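Long-range contacts in archaeosine synthase (Pyrobaculum calidifontis, PDB 5K0P), which converts the nitrile group of preQ0-modified tRNA into the formamidine of archaeosine with free ammonium, the last step of archaeosine biosynthesis: residues 18-23 against 57-62; 14-19 against 27-32; 64-69 against 84-89; 79-84 against 98-103; 41-46 against 74-79. All coordinates share one frame; numbering follows the deposited sequence.

The five contacts illustrate how chemistry follows place in a fold of one antiparallel sheet backed by helices. Contact 3, the helix-on-sheet core, is buried throughout and held by apolar side chains, with no hydrogen bond across it. Contacts 2 and 4 are hairpin ladders of that sheet, rich in backbone hydrogen bonds; each has a largely apolar face toward the helices and a polar face turned from them, and each lies where another subunit extends the sheet. Contacts 3 and 4 share V84. Contact 1 continues from contact 2 through S19 into the active site, where polar side chains and waters take over. Contact 5, on the opposite side of the chain's centre from contact 1, is a small apolar patch with one bridging water.

Contact 1: residues 18-23 against 57-62; sequences ESVCPI and GREILH
The active site of this tunnelling-fold enzyme is where S19, two residues ahead of the nucleophile C21, meets the substrate-binding residue H62. H62 NE2 donates to S19 OG over 2.8 Å; the hydroxyl, held between its backbone N and carbonyl carbon (chi1 56°), faces the ring's edge, near its plane, but the bond is bent, with 136° at the hydrogen. S19 OG donates to a water that bonds to I60 O. Beside this polar cluster a single backbone bridge joins the segments: V20 N reaches R58 O at 2.8 Å, and V20 O accepts from I60 N at 3.2 Å. Against the loop, V20 CG2 comes within 3.5 Å of G57 C. L61 CD2 touches P22 CD at 4.0 Å. H62 ND1 is bonded to S88 OG, and these two bonds together fix the ring's rotation; a leucine in its place would probably leave both serine hydroxyls without their ring partner. The loop 57-62 ties the end of strand 10-20 to helix 62-77, with I60 packed on L65, while the H62 ring stands edge-to-face with F30 of strand 27-37 and touches V86 of strand 81-90.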
# COMPACT_ATOMS: atom_id res chain seq x y z
N GLU A 18 23.74 9.17 -7.77
CA GLU A 18 24.65 9.05 -6.68
C GLU A 18 25.75 10.10 -6.74
O GLU A 18 26.07 10.62 -7.82
CB GLU A 18 25.21 7.60 -6.54
CG GLU A 18 26.18 7.22 -7.56
CD GLU A 18 26.79 5.83 -7.34
OE1 GLU A 18 28.06 5.72 -7.44
OE2 GLU A 18 26.01 4.86 -7.14
N SER A 19 26.29 10.42 -5.58
CA SER A 19 27.43 11.32 -5.48
C SER A 19 28.35 10.69 -4.44
O SER A 19 28.13 9.53 -4.02
CB SER A 19 26.96 12.69 -5.07
OG SER A 19 26.21 12.69 -3.85
N VAL A 20 29.37 11.41 -4.00
CA VAL A 20 30.23 10.98 -2.93
C VAL A 20 30.10 11.99 -1.75
O VAL A 20 30.19 13.21 -1.92
CB VAL A 20 31.70 10.82 -3.43
CG1 VAL A 20 32.57 10.35 -2.26
CG2 VAL A 20 31.80 9.88 -4.62
N CYS A 21 29.81 11.46 -0.56
CA CYS A 21 29.63 12.27 0.63
C CYS A 21 31.02 12.84 1.04
O CYS A 21 31.95 12.04 1.27
CB CYS A 21 29.05 11.42 1.76
SG CYS A 21 29.04 12.23 3.36
N PRO A 22 31.15 14.19 1.10
CA PRO A 22 32.49 14.75 1.41
C PRO A 22 32.95 14.41 2.76
O PRO A 22 34.15 14.30 2.95
CB PRO A 22 32.30 16.25 1.35
CG PRO A 22 31.17 16.44 0.42
CD PRO A 22 30.25 15.25 0.60
N ILE A 23 32.05 14.24 3.72
CA ILE A 23 32.47 13.99 5.08
C ILE A 23 33.02 12.57 5.23
O ILE A 23 34.09 12.39 5.79
CB ILE A 23 31.34 14.29 6.08
CG1 ILE A 23 31.16 15.81 6.25
CG2 ILE A 23 31.66 13.64 7.43
CD1 ILE A 23 30.20 16.47 5.27
N GLY A 57 30.83 9.79 -8.55
CA GLY A 57 32.21 10.04 -8.17
C GLY A 57 32.56 11.42 -7.70
O GLY A 57 33.70 11.60 -7.34
N ARG A 58 31.61 12.35 -7.65
CA ARG A 58 31.92 13.73 -7.29
C ARG A 58 31.52 13.95 -5.82
O ARG A 58 30.45 13.55 -5.35
CB ARG A 58 31.18 14.68 -8.23
CG ARG A 58 31.43 16.17 -7.94
CD ARG A 58 30.77 17.14 -8.99
NE ARG A 58 30.62 18.50 -8.44
CZ ARG A 58 30.01 19.53 -9.02
NH1 ARG A 58 29.38 19.40 -10.18
NH2 ARG A 58 29.98 20.72 -8.41
N GLU A 59 32.41 14.58 -5.10
CA GLU A 59 32.19 14.92 -3.69
C GLU A 59 31.41 16.19 -3.67
O GLU A 59 31.88 17.24 -4.09
CB GLU A 59 33.52 15.12 -2.89
CG GLU A 59 34.25 13.79 -2.61
CD GLU A 59 35.41 13.86 -1.64
OE1 GLU A 59 35.57 14.89 -0.88
OE2 GLU A 59 36.18 12.83 -1.65
N ILE A 60 30.21 16.11 -3.15
CA ILE A 60 29.33 17.27 -3.16
C ILE A 60 28.23 17.02 -2.19
O ILE A 60 27.68 15.94 -2.21
CB ILE A 60 28.75 17.53 -4.57
CG1 ILE A 60 27.89 18.82 -4.57
CG2 ILE A 60 27.99 16.34 -5.18
CD1 ILE A 60 27.50 19.23 -5.97
N LEU A 61 27.91 17.98 -1.33
CA LEU A 61 26.77 17.81 -0.40
C LEU A 61 25.42 17.82 -1.18
O LEU A 61 25.31 18.52 -2.20
CB LEU A 61 26.70 18.96 0.60
CG LEU A 61 27.89 19.05 1.50
CD1 LEU A 61 27.82 20.39 2.20
CD2 LEU A 61 27.95 17.89 2.49
N HIS A 62 24.43 17.02 -0.75
CA HIS A 62 23.14 17.07 -1.46
C HIS A 62 22.46 18.47 -1.48
O HIS A 62 21.77 18.82 -2.47
CB HIS A 62 22.18 15.92 -1.08
CG HIS A 62 22.70 14.56 -1.51
ND1 HIS A 62 22.20 13.36 -1.03
CD2 HIS A 62 23.72 14.23 -2.35
CE1 HIS A 62 22.87 12.35 -1.58
NE2 HIS A 62 23.81 12.86 -2.38
O HOH W 1 29.43 8.10 -6.54
O HOH W 2 27.17 13.37 -1.69
O HOH W 3 36.36 14.71 1.83

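Contact 2: residues 14-19 against 27-32; sequences KTRGES and VDSFEV
F30 lays its ring over G17 of the facing strand, and this is the tightly packed part of the hairpin formed by strands 10-20 and 27-37. With CG between its own backbone N and carbonyl carbon (chi1 61°), the phenyl group swings back across the ladder, so that G17 CA stands 3.9 Å from the ring centroid, 19° off its normal, a CH-pi contact. A side chain at G17 could not coexist with it: a CB there would fall 2.6 Å from F30 CZ. V32 CG1 meets the ring's edge and lies 4.0 Å from T15 CG2, the side chains side by side. Underneath, G17 pairs with F30, T15 with V32 and S19 with D28, each through two backbone hydrogen bonds. A leucine instead of F30 would probably uncover the G17 backbone and cost H62 its edge-to-face partner.

The face bearing E18, E31, and R16 and S29, on which Y89 of a neighbouring subunit packs, is looser. At the rim K14 NZ lies 4.5 Å from E31 OE1, beyond a salt bridge, though opposite charges probably still attract. E18 CD rests on V27 CG1 at 3.8 Å, its charge being paired with K49 of a neighbouring subunit, and a water links G17 O to S29 OG. At the far end of the F30 face, a second water joins S19 OG to D28 OD2, donating to the carboxylate at 2.8 Å. The ladder thereby places D28, the inferred proton donor/acceptor, in a hydrogen-bonded network running through S19 to H62, beside the F30 ring.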
# COMPACT_ATOMS: atom_id res chain seq x y z
N LYS A 14 11.91 12.14 -12.77
CA LYS A 14 12.30 11.55 -11.52
C LYS A 14 13.22 10.40 -11.80
O LYS A 14 12.89 9.53 -12.61
CB LYS A 14 11.09 11.03 -10.77
CG LYS A 14 11.45 10.31 -9.48
CD LYS A 14 10.25 9.70 -8.69
CE LYS A 14 9.31 10.77 -8.12
NZ LYS A 14 8.25 10.03 -7.41
N THR A 15 14.35 10.37 -11.11
CA THR A 15 15.29 9.27 -11.32
C THR A 15 16.22 9.06 -10.11
O THR A 15 16.14 9.80 -9.13
CB THR A 15 16.06 9.45 -12.66
OG1 THR A 15 16.66 8.19 -12.99
CG2 THR A 15 17.17 10.48 -12.54
N ARG A 16 17.07 8.04 -10.16
CA ARG A 16 18.02 7.79 -9.06
C ARG A 16 19.38 8.31 -9.49
O ARG A 16 19.71 8.35 -10.65
CB ARG A 16 18.11 6.28 -8.70
CG ARG A 16 16.78 5.63 -8.20
CD ARG A 16 16.50 5.73 -6.67
NE ARG A 16 17.54 4.93 -5.99
CZ ARG A 16 17.48 3.62 -5.77
NH1 ARG A 16 16.39 2.93 -6.09
NH2 ARG A 16 18.50 2.98 -5.19
N GLY A 17 20.20 8.66 -8.54
CA GLY A 17 21.56 9.06 -8.83
C GLY A 17 22.47 8.76 -7.65
O GLY A 17 22.03 8.17 -6.65
N GLU A 18 23.74 9.17 -7.77
CA GLU A 18 24.65 9.05 -6.68
C GLU A 18 25.75 10.10 -6.74
O GLU A 18 26.07 10.62 -7.82
CB GLU A 18 25.21 7.60 -6.54
CG GLU A 18 26.18 7.22 -7.56
CD GLU A 18 26.79 5.83 -7.34
OE1 GLU A 18 28.06 5.72 -7.44
OE2 GLU A 18 26.01 4.86 -7.14
N SER A 19 26.29 10.42 -5.58
CA SER A 19 27.43 11.32 -5.48
C SER A 19 28.35 10.69 -4.44
O SER A 19 28.13 9.53 -4.02
CB SER A 19 26.96 12.69 -5.07
OG SER A 19 26.21 12.69 -3.85
N VAL A 27 29.74 6.55 -1.04
CA VAL A 27 28.70 6.78 -1.98
C VAL A 27 27.47 7.24 -1.23
O VAL A 27 27.13 6.69 -0.19
CB VAL A 27 28.38 5.51 -2.78
CG1 VAL A 27 27.10 5.72 -3.60
CG2 VAL A 27 29.55 5.20 -3.68
N ASP A 28 26.83 8.24 -1.81
CA ASP A 28 25.71 8.93 -1.24
C ASP A 28 24.64 8.80 -2.33
O ASP A 28 24.59 9.59 -3.28
CB ASP A 28 26.13 10.38 -0.99
CG ASP A 28 25.29 11.09 0.08
OD1 ASP A 28 24.36 10.47 0.60
OD2 ASP A 28 25.54 12.29 0.37
N SER A 29 23.80 7.80 -2.16
CA SER A 29 22.76 7.48 -3.12
C SER A 29 21.53 8.42 -2.96
O SER A 29 21.30 8.92 -1.92
CB SER A 29 22.47 5.99 -2.95
OG SER A 29 21.36 5.61 -3.73
N PHE A 30 20.85 8.81 -4.03
CA PHE A 30 19.72 9.68 -3.98
C PHE A 30 18.65 9.40 -5.00
O PHE A 30 18.89 8.75 -6.01
CB PHE A 30 20.11 11.19 -4.04
CG PHE A 30 20.84 11.64 -5.27
CD1 PHE A 30 20.17 12.04 -6.35
CD2 PHE A 30 22.22 11.65 -5.31
CE1 PHE A 30 20.82 12.48 -7.49
CE2 PHE A 30 22.92 12.04 -6.41
CZ PHE A 30 22.22 12.49 -7.54
N GLU A 31 17.45 9.94 -4.70
CA GLU A 31 16.44 10.08 -5.67
C GLU A 31 16.26 11.59 -5.99
O GLU A 31 16.15 12.40 -5.11
CB GLU A 31 15.14 9.41 -5.11
CG GLU A 31 14.07 9.40 -6.19
CD GLU A 31 12.67 9.18 -5.67
OE1 GLU A 31 12.05 10.16 -5.07
OE2 GLU A 31 12.18 8.05 -5.91
N VAL A 32 16.20 11.94 -7.24
CA VAL A 32 16.02 13.33 -7.65
C VAL A 32 14.78 13.49 -8.48
O VAL A 32 14.52 12.65 -9.38
CB VAL A 32 17.27 13.88 -8.34
CG1 VAL A 32 17.66 13.08 -9.60
CG2 VAL A 32 17.07 15.36 -8.72
O HOH W 4 21.13 5.55 -6.35
O HOH W 2 27.17 13.37 -1.69

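Contact 3: residues 64-69 against 84-89; sequences ELAVDL and VTVKSY
D68 N bonds to E64 O at 2.8 Å in the helical turn that sets A66 against V84. This is helix-on-sheet packing, in which helix 62-77 lies against the antiparallel sheet of the tunnelling fold. The short axes of 64-69 and 84-89 run roughly antiparallel, 151° apart, and come within 7.9 Å of each other. Such closeness is probably allowed by the small residue A66, whose methyl points toward the strand. A66 O is hemmed in by V84: V84 CB and CG1 each approach A66 O to 3.7 Å as van der Waals neighbours. No hydrogen bond crosses the contact; the helix satisfies its own backbone. Two leucines flank the alanine. L69, with CG anti to its backbone nitrogen (chi1 -179°), extends CD2 to 4.1 Å from V84 CG1, and L65 CD2 comes down on V86, each leucine crossing its valine at about a right angle. L65 and L69 also touch F30 and V32 respectively on strand 27-37, and A66 touches V97 of strand 93-102, so the helix covers more than one strand. The V86 branch beside its backbone nitrogen carries the closest approach: V86 CG2 lies 3.6 Å from A66 CB and 4.0 Å from L65 CD2.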
# COMPACT_ATOMS: atom_id res chain seq x y z
N GLU A 64 23.99 21.15 -2.01
CA GLU A 64 24.65 21.85 -3.13
C GLU A 64 24.26 21.24 -4.43
O GLU A 64 24.08 21.93 -5.43
CB GLU A 64 26.19 21.78 -3.01
CG GLU A 64 26.70 22.58 -1.87
CD GLU A 64 28.11 22.15 -1.40
OE1 GLU A 64 28.75 21.13 -1.85
OE2 GLU A 64 28.58 22.84 -0.52
N LEU A 65 24.21 19.92 -4.44
CA LEU A 65 23.75 19.20 -5.61
C LEU A 65 22.39 19.69 -6.07
O LEU A 65 22.26 19.97 -7.27
CB LEU A 65 23.75 17.67 -5.36
CG LEU A 65 23.58 16.77 -6.63
CD1 LEU A 65 24.14 15.36 -6.29
CD2 LEU A 65 22.11 16.69 -7.11
N ALA A 66 21.39 19.80 -5.18
CA ALA A 66 20.06 20.26 -5.64
C ALA A 66 20.12 21.61 -6.37
O ALA A 66 19.51 21.80 -7.47
CB ALA A 66 19.04 20.35 -4.45
N VAL A 67 20.90 22.51 -5.77
CA VAL A 67 21.09 23.85 -6.32
C VAL A 67 21.90 23.82 -7.64
O VAL A 67 21.55 24.47 -8.61
CB VAL A 67 21.71 24.79 -5.29
CG1 VAL A 67 21.93 26.12 -5.91
CG2 VAL A 67 20.79 24.91 -4.09
N ASP A 68 22.93 23.00 -7.69
CA ASP A 68 23.75 22.87 -8.88
C ASP A 68 22.93 22.32 -10.06
O ASP A 68 23.03 22.82 -11.17
CB ASP A 68 24.96 21.97 -8.62
CG ASP A 68 25.94 22.02 -9.72
OD1 ASP A 68 26.50 23.10 -9.96
OD2 ASP A 68 26.10 21.02 -10.38
N LEU A 69 22.11 21.31 -9.80
CA LEU A 69 21.29 20.70 -10.82
C LEU A 69 20.22 21.72 -11.29
O LEU A 69 19.94 21.78 -12.46
CB LEU A 69 20.66 19.37 -10.30
CG LEU A 69 19.76 18.57 -11.29
CD1 LEU A 69 20.52 18.24 -12.57
CD2 LEU A 69 19.23 17.25 -10.68
N VAL A 84 13.78 21.40 -8.06
CA VAL A 84 14.59 20.22 -7.92
C VAL A 84 14.54 19.72 -6.49
O VAL A 84 14.81 20.49 -5.59
CB VAL A 84 16.06 20.54 -8.22
CG1 VAL A 84 16.92 19.28 -8.02
CG2 VAL A 84 16.22 21.10 -9.63
N THR A 85 14.31 18.43 -6.31
CA THR A 85 14.16 17.86 -5.02
C THR A 85 15.04 16.64 -4.99
O THR A 85 14.91 15.76 -5.87
CB THR A 85 12.69 17.42 -4.68
OG1 THR A 85 11.78 18.58 -4.68
CG2 THR A 85 12.68 16.86 -3.26
N VAL A 86 15.96 16.64 -4.02
CA VAL A 86 16.93 15.56 -3.81
C VAL A 86 16.65 14.90 -2.49
O VAL A 86 16.69 15.60 -1.48
CB VAL A 86 18.37 16.10 -3.86
CG1 VAL A 86 19.36 15.00 -3.56
CG2 VAL A 86 18.63 16.81 -5.17
N LYS A 87 16.38 13.58 -2.51
CA LYS A 87 15.98 12.79 -1.34
C LYS A 87 17.05 11.76 -1.10
O LYS A 87 17.41 11.06 -2.03
CB LYS A 87 14.60 12.04 -1.54
CG LYS A 87 13.48 12.96 -2.00
CD LYS A 87 12.04 12.35 -2.06
CE LYS A 87 11.03 13.38 -2.62
NZ LYS A 87 9.68 12.77 -2.73
N SER A 88 17.61 11.73 0.10
CA SER A 88 18.58 10.77 0.48
C SER A 88 18.40 10.43 1.96
O SER A 88 17.48 10.98 2.65
CB SER A 88 20.00 11.30 0.21
OG SER A 88 20.11 12.66 0.65
N TYR A 89 19.27 9.54 2.43
CA TYR A 89 19.16 8.92 3.73
C TYR A 89 20.57 8.87 4.29
O TYR A 89 21.48 8.28 3.68
CB TYR A 89 18.55 7.52 3.54
CG TYR A 89 18.20 6.83 4.81
CD1 TYR A 89 17.36 7.44 5.72
CD2 TYR A 89 18.67 5.54 5.11
CE1 TYR A 89 17.00 6.82 6.90
CE2 TYR A 89 18.32 4.91 6.30
CZ TYR A 89 17.47 5.57 7.19
OH TYR A 89 17.07 5.04 8.35

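Contact 4: residues 79-84 against 98-103; sequences PPYVKV and VAESGG
V82 with S101 and V84 with A99 are the hydrogen-bonded pairs of this hairpin ladder, whose segments 81-84 and 98-102 run almost exactly antiparallel, 177° apart. Four backbone bonds come first: V82 N to S101 O measures 2.9 Å and S101 N to V82 O 2.8 Å, and the V84 and A99 pair repeats the exchange. All four donors approach nearly along the C=O axis. Beyond the last pair, P80 O accepts from G103 N at 3.1 Å and receives G102 CA in a CA-H...O contact. G102 has positive phi, and a CB on it would fall 1.9 Å from P80 O, so the chain could hardly take this path with a side chain there.

Apolar contacts gather on the face of K83 and E100. The lysine's methylene chain does the touching: with chi1 at -178° carrying it away from its backbone N, K83 CG is 3.7 Å from V98 CG1 and 3.8 Å from E100 CG, the two long side chains lying side by side. Their charged ends stay apart, K83 NZ being 5.8 Å from E100 OE1.

One ring takes part. Y81 CD1 lies 3.4 Å from G103 CA, and the E100 carboxylate stands at the ring's edge with its plane nearly perpendicular to it, 89° apart. The phenol OH is bonded to E35.

On the opposite face V82, V84 and A99 pack on V73 and L70 of helix 62-77, and S101 OG bonds to K74 there. Strand 27-37 flanks 81-90, while V98 pairs with a strand of a neighbouring subunit, continuing the sheet.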
# COMPACT_ATOMS: atom_id res chain seq x y z
N PRO A 79 13.68 27.88 -18.18
CA PRO A 79 12.25 27.75 -17.97
C PRO A 79 11.81 28.77 -16.96
O PRO A 79 12.61 29.13 -16.14
CB PRO A 79 12.12 26.35 -17.37
CG PRO A 79 13.36 26.16 -16.66
CD PRO A 79 14.42 26.94 -17.33
N PRO A 80 10.57 29.27 -17.03
CA PRO A 80 10.11 30.25 -16.03
C PRO A 80 9.89 29.69 -14.63
O PRO A 80 9.67 30.48 -13.70
CB PRO A 80 8.72 30.68 -16.56
CG PRO A 80 8.28 29.58 -17.44
CD PRO A 80 9.55 29.08 -18.09
N TYR A 81 9.85 28.36 -14.50
CA TYR A 81 9.70 27.70 -13.22
C TYR A 81 10.47 26.40 -13.30
O TYR A 81 10.35 25.66 -14.28
CB TYR A 81 8.22 27.36 -12.87
CG TYR A 81 8.05 26.45 -11.67
CD1 TYR A 81 8.39 26.87 -10.42
CD2 TYR A 81 7.53 25.16 -11.82
CE1 TYR A 81 8.24 26.06 -9.33
CE2 TYR A 81 7.38 24.32 -10.73
CZ TYR A 81 7.76 24.77 -9.49
OH TYR A 81 7.58 23.91 -8.43
N VAL A 82 11.23 26.14 -12.26
CA VAL A 82 11.98 24.86 -12.04
C VAL A 82 12.07 24.60 -10.57
O VAL A 82 12.36 25.53 -9.78
CB VAL A 82 13.45 24.91 -12.47
CG1 VAL A 82 14.13 23.52 -12.52
CG2 VAL A 82 13.51 25.40 -13.83
N LYS A 83 11.84 23.34 -10.21
CA LYS A 83 12.07 22.87 -8.88
C LYS A 83 12.78 21.54 -8.94
O LYS A 83 12.41 20.66 -9.73
CB LYS A 83 10.75 22.74 -8.13
CG LYS A 83 10.92 22.30 -6.71
CD LYS A 83 9.63 22.35 -5.90
CE LYS A 83 8.74 21.15 -6.23
NZ LYS A 83 7.55 21.01 -5.34
N VAL A 84 13.78 21.40 -8.06
CA VAL A 84 14.59 20.22 -7.92
C VAL A 84 14.54 19.72 -6.49
O VAL A 84 14.81 20.49 -5.59
CB VAL A 84 16.06 20.54 -8.22
CG1 VAL A 84 16.92 19.28 -8.02
CG2 VAL A 84 16.22 21.10 -9.63
N VAL A 98 15.20 20.91 -1.34
CA VAL A 98 14.49 21.46 -2.49
C VAL A 98 15.22 22.75 -2.92
O VAL A 98 15.57 23.61 -2.05
CB VAL A 98 13.00 21.77 -2.11
CG1 VAL A 98 12.24 22.38 -3.25
CG2 VAL A 98 12.27 20.56 -1.51
N ALA A 99 15.36 22.93 -4.23
CA ALA A 99 15.72 24.22 -4.78
C ALA A 99 14.69 24.59 -5.81
O ALA A 99 14.18 23.74 -6.52
CB ALA A 99 17.10 24.17 -5.42
N GLU A 100 14.39 25.88 -5.88
CA GLU A 100 13.29 26.39 -6.71
C GLU A 100 13.75 27.61 -7.41
O GLU A 100 14.61 28.34 -6.93
CB GLU A 100 12.18 26.88 -5.85
CG GLU A 100 11.39 25.78 -5.24
CD GLU A 100 10.06 26.22 -4.69
OE1 GLU A 100 9.22 26.61 -5.49
OE2 GLU A 100 9.84 26.11 -3.46
N SER A 101 13.12 27.90 -8.51
CA SER A 101 13.27 29.21 -9.12
C SER A 101 12.05 29.50 -9.99
O SER A 101 11.73 28.67 -10.86
CB SER A 101 14.50 29.23 -9.99
OG SER A 101 14.62 30.51 -10.57
N GLY A 102 11.42 30.67 -9.75
CA GLY A 102 10.32 31.20 -10.53
C GLY A 102 9.03 30.58 -10.05
O GLY A 102 8.84 30.35 -8.86
N GLY A 103 8.14 30.31 -10.99
CA GLY A 103 6.82 29.85 -10.65
C GLY A 103 5.84 30.40 -11.63
O GLY A 103 6.22 30.95 -12.61

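Contact 5: residues 41-46 against 74-79; sequences AVLAIE and KAAVNP
V77, near the end of helix 62-77, pushes its side chain against A41 and L43 in the chain that leads into helix 45-53. Its first side-chain atom already touches: V77 CB lies 3.8 Å from A41 O and 4.0 Å from A41 CB. Beyond it, one branch does most of the work. With CG1 anti to the carbonyl carbon (chi1 -56°), this methyl is directed into the bend of the opposite chain, where V77 CG1 meets A41 CB at 4.0 Å, L43 N at 3.9 Å and L43 CB at 4.1 Å. L43 N itself is engaged by Y36 OH, so the methyl packs beside a backbone nitrogen that has its own partner. L43 then carries the contact one step up the helix, its CD1 coming to 4.1 Å from A76 CB.

No direct hydrogen bond joins the segments. A water spans them instead, donating to the loop carbonyl A41 O and, at 2.8 Å, to V77 O near the helix end. There N78, with positive phi, turns the chain away, although N78 N still bonds to K74 O at 2.8 Å.

The contact thus fastens the end of one helix to the approach of the other. L43 and the three residues after it, with A44 as the N-cap of helix 45-53, bind the substrate, and E46 OE2 is bonded to Y90 OH of a neighbouring subunit, as befits the tunnelling fold, whose active sites lie between monomers.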
# COMPACT_ATOMS: atom_id res chain seq x y z
N ALA A 41 11.59 25.24 -25.14
CA ALA A 41 12.53 24.14 -25.16
C ALA A 41 12.15 23.19 -24.04
O ALA A 41 11.92 23.58 -22.85
CB ALA A 41 13.96 24.64 -25.01
N VAL A 42 12.01 21.93 -24.47
CA VAL A 42 11.88 20.79 -23.60
C VAL A 42 13.26 20.20 -23.39
O VAL A 42 14.04 20.04 -24.35
CB VAL A 42 10.91 19.73 -24.20
CG1 VAL A 42 11.06 18.37 -23.50
CG2 VAL A 42 9.51 20.27 -24.07
N LEU A 43 13.57 19.93 -22.13
CA LEU A 43 14.82 19.25 -21.77
C LEU A 43 14.76 17.75 -22.20
O LEU A 43 13.88 17.01 -21.77
CB LEU A 43 15.04 19.36 -20.27
CG LEU A 43 16.34 18.69 -19.76
CD1 LEU A 43 17.51 19.40 -20.41
CD2 LEU A 43 16.49 18.74 -18.26
N ALA A 44 15.67 17.35 -23.10
CA ALA A 44 15.70 15.96 -23.56
C ALA A 44 15.99 15.09 -22.37
O ALA A 44 16.82 15.43 -21.53
CB ALA A 44 16.78 15.72 -24.63
N ILE A 45 15.31 13.94 -22.31
CA ILE A 45 15.47 13.08 -21.18
C ILE A 45 16.90 12.64 -21.08
O ILE A 45 17.45 12.46 -19.99
CB ILE A 45 14.60 11.86 -21.30
CG1 ILE A 45 13.13 12.22 -21.42
CG2 ILE A 45 14.79 10.98 -20.08
CD1 ILE A 45 12.69 13.15 -20.32
N GLU A 46 17.51 12.43 -22.22
CA GLU A 46 18.88 11.88 -22.30
C GLU A 46 19.77 12.93 -21.70
O GLU A 46 20.66 12.55 -20.99
CB GLU A 46 19.34 11.58 -23.76
CG GLU A 46 18.58 10.46 -24.49
CD GLU A 46 17.27 10.88 -25.25
OE1 GLU A 46 16.50 11.82 -24.83
OE2 GLU A 46 16.97 10.18 -26.28
N LYS A 74 18.32 25.32 -15.59
CA LYS A 74 17.99 26.65 -16.02
C LYS A 74 18.86 27.05 -17.18
O LYS A 74 18.38 27.73 -18.11
CB LYS A 74 18.20 27.68 -14.94
CG LYS A 74 17.05 27.77 -13.97
CD LYS A 74 17.42 28.58 -12.75
CE LYS A 74 17.68 30.06 -13.04
NZ LYS A 74 16.33 30.66 -13.26
N ALA A 75 20.13 26.65 -17.14
CA ALA A 75 21.02 27.01 -18.22
C ALA A 75 20.67 26.32 -19.54
O ALA A 75 20.76 26.96 -20.60
CB ALA A 75 22.50 26.80 -17.85
N ALA A 76 20.28 25.04 -19.49
CA ALA A 76 19.87 24.32 -20.67
C ALA A 76 18.57 24.83 -21.32
O ALA A 76 18.51 24.88 -22.53
CB ALA A 76 19.74 22.84 -20.37
N VAL A 77 17.53 25.17 -20.55
CA VAL A 77 16.24 25.54 -21.18
C VAL A 77 15.55 26.76 -20.67
O VAL A 77 14.44 26.99 -21.07
CB VAL A 77 15.21 24.37 -21.17
CG1 VAL A 77 15.77 23.13 -21.83
CG2 VAL A 77 14.81 24.00 -19.75
N ASN A 78 16.19 27.54 -19.81
CA ASN A 78 15.65 28.81 -19.31
C ASN A 78 14.16 28.79 -19.06
O ASN A 78 13.45 29.56 -19.69
CB ASN A 78 16.01 29.96 -20.29
CG ASN A 78 17.52 30.06 -20.53
OD1 ASN A 78 18.08 29.49 -21.53
ND2 ASN A 78 18.20 30.73 -19.59
N PRO A 79 13.68 27.88 -18.18
CA PRO A 79 12.25 27.75 -17.97
C PRO A 79 11.81 28.77 -16.96
O PRO A 79 12.61 29.13 -16.14
CB PRO A 79 12.12 26.35 -17.37
CG PRO A 79 13.36 26.16 -16.66
CD PRO A 79 14.42 26.94 -17.33
O HOH W 5 11.95 25.79 -21.47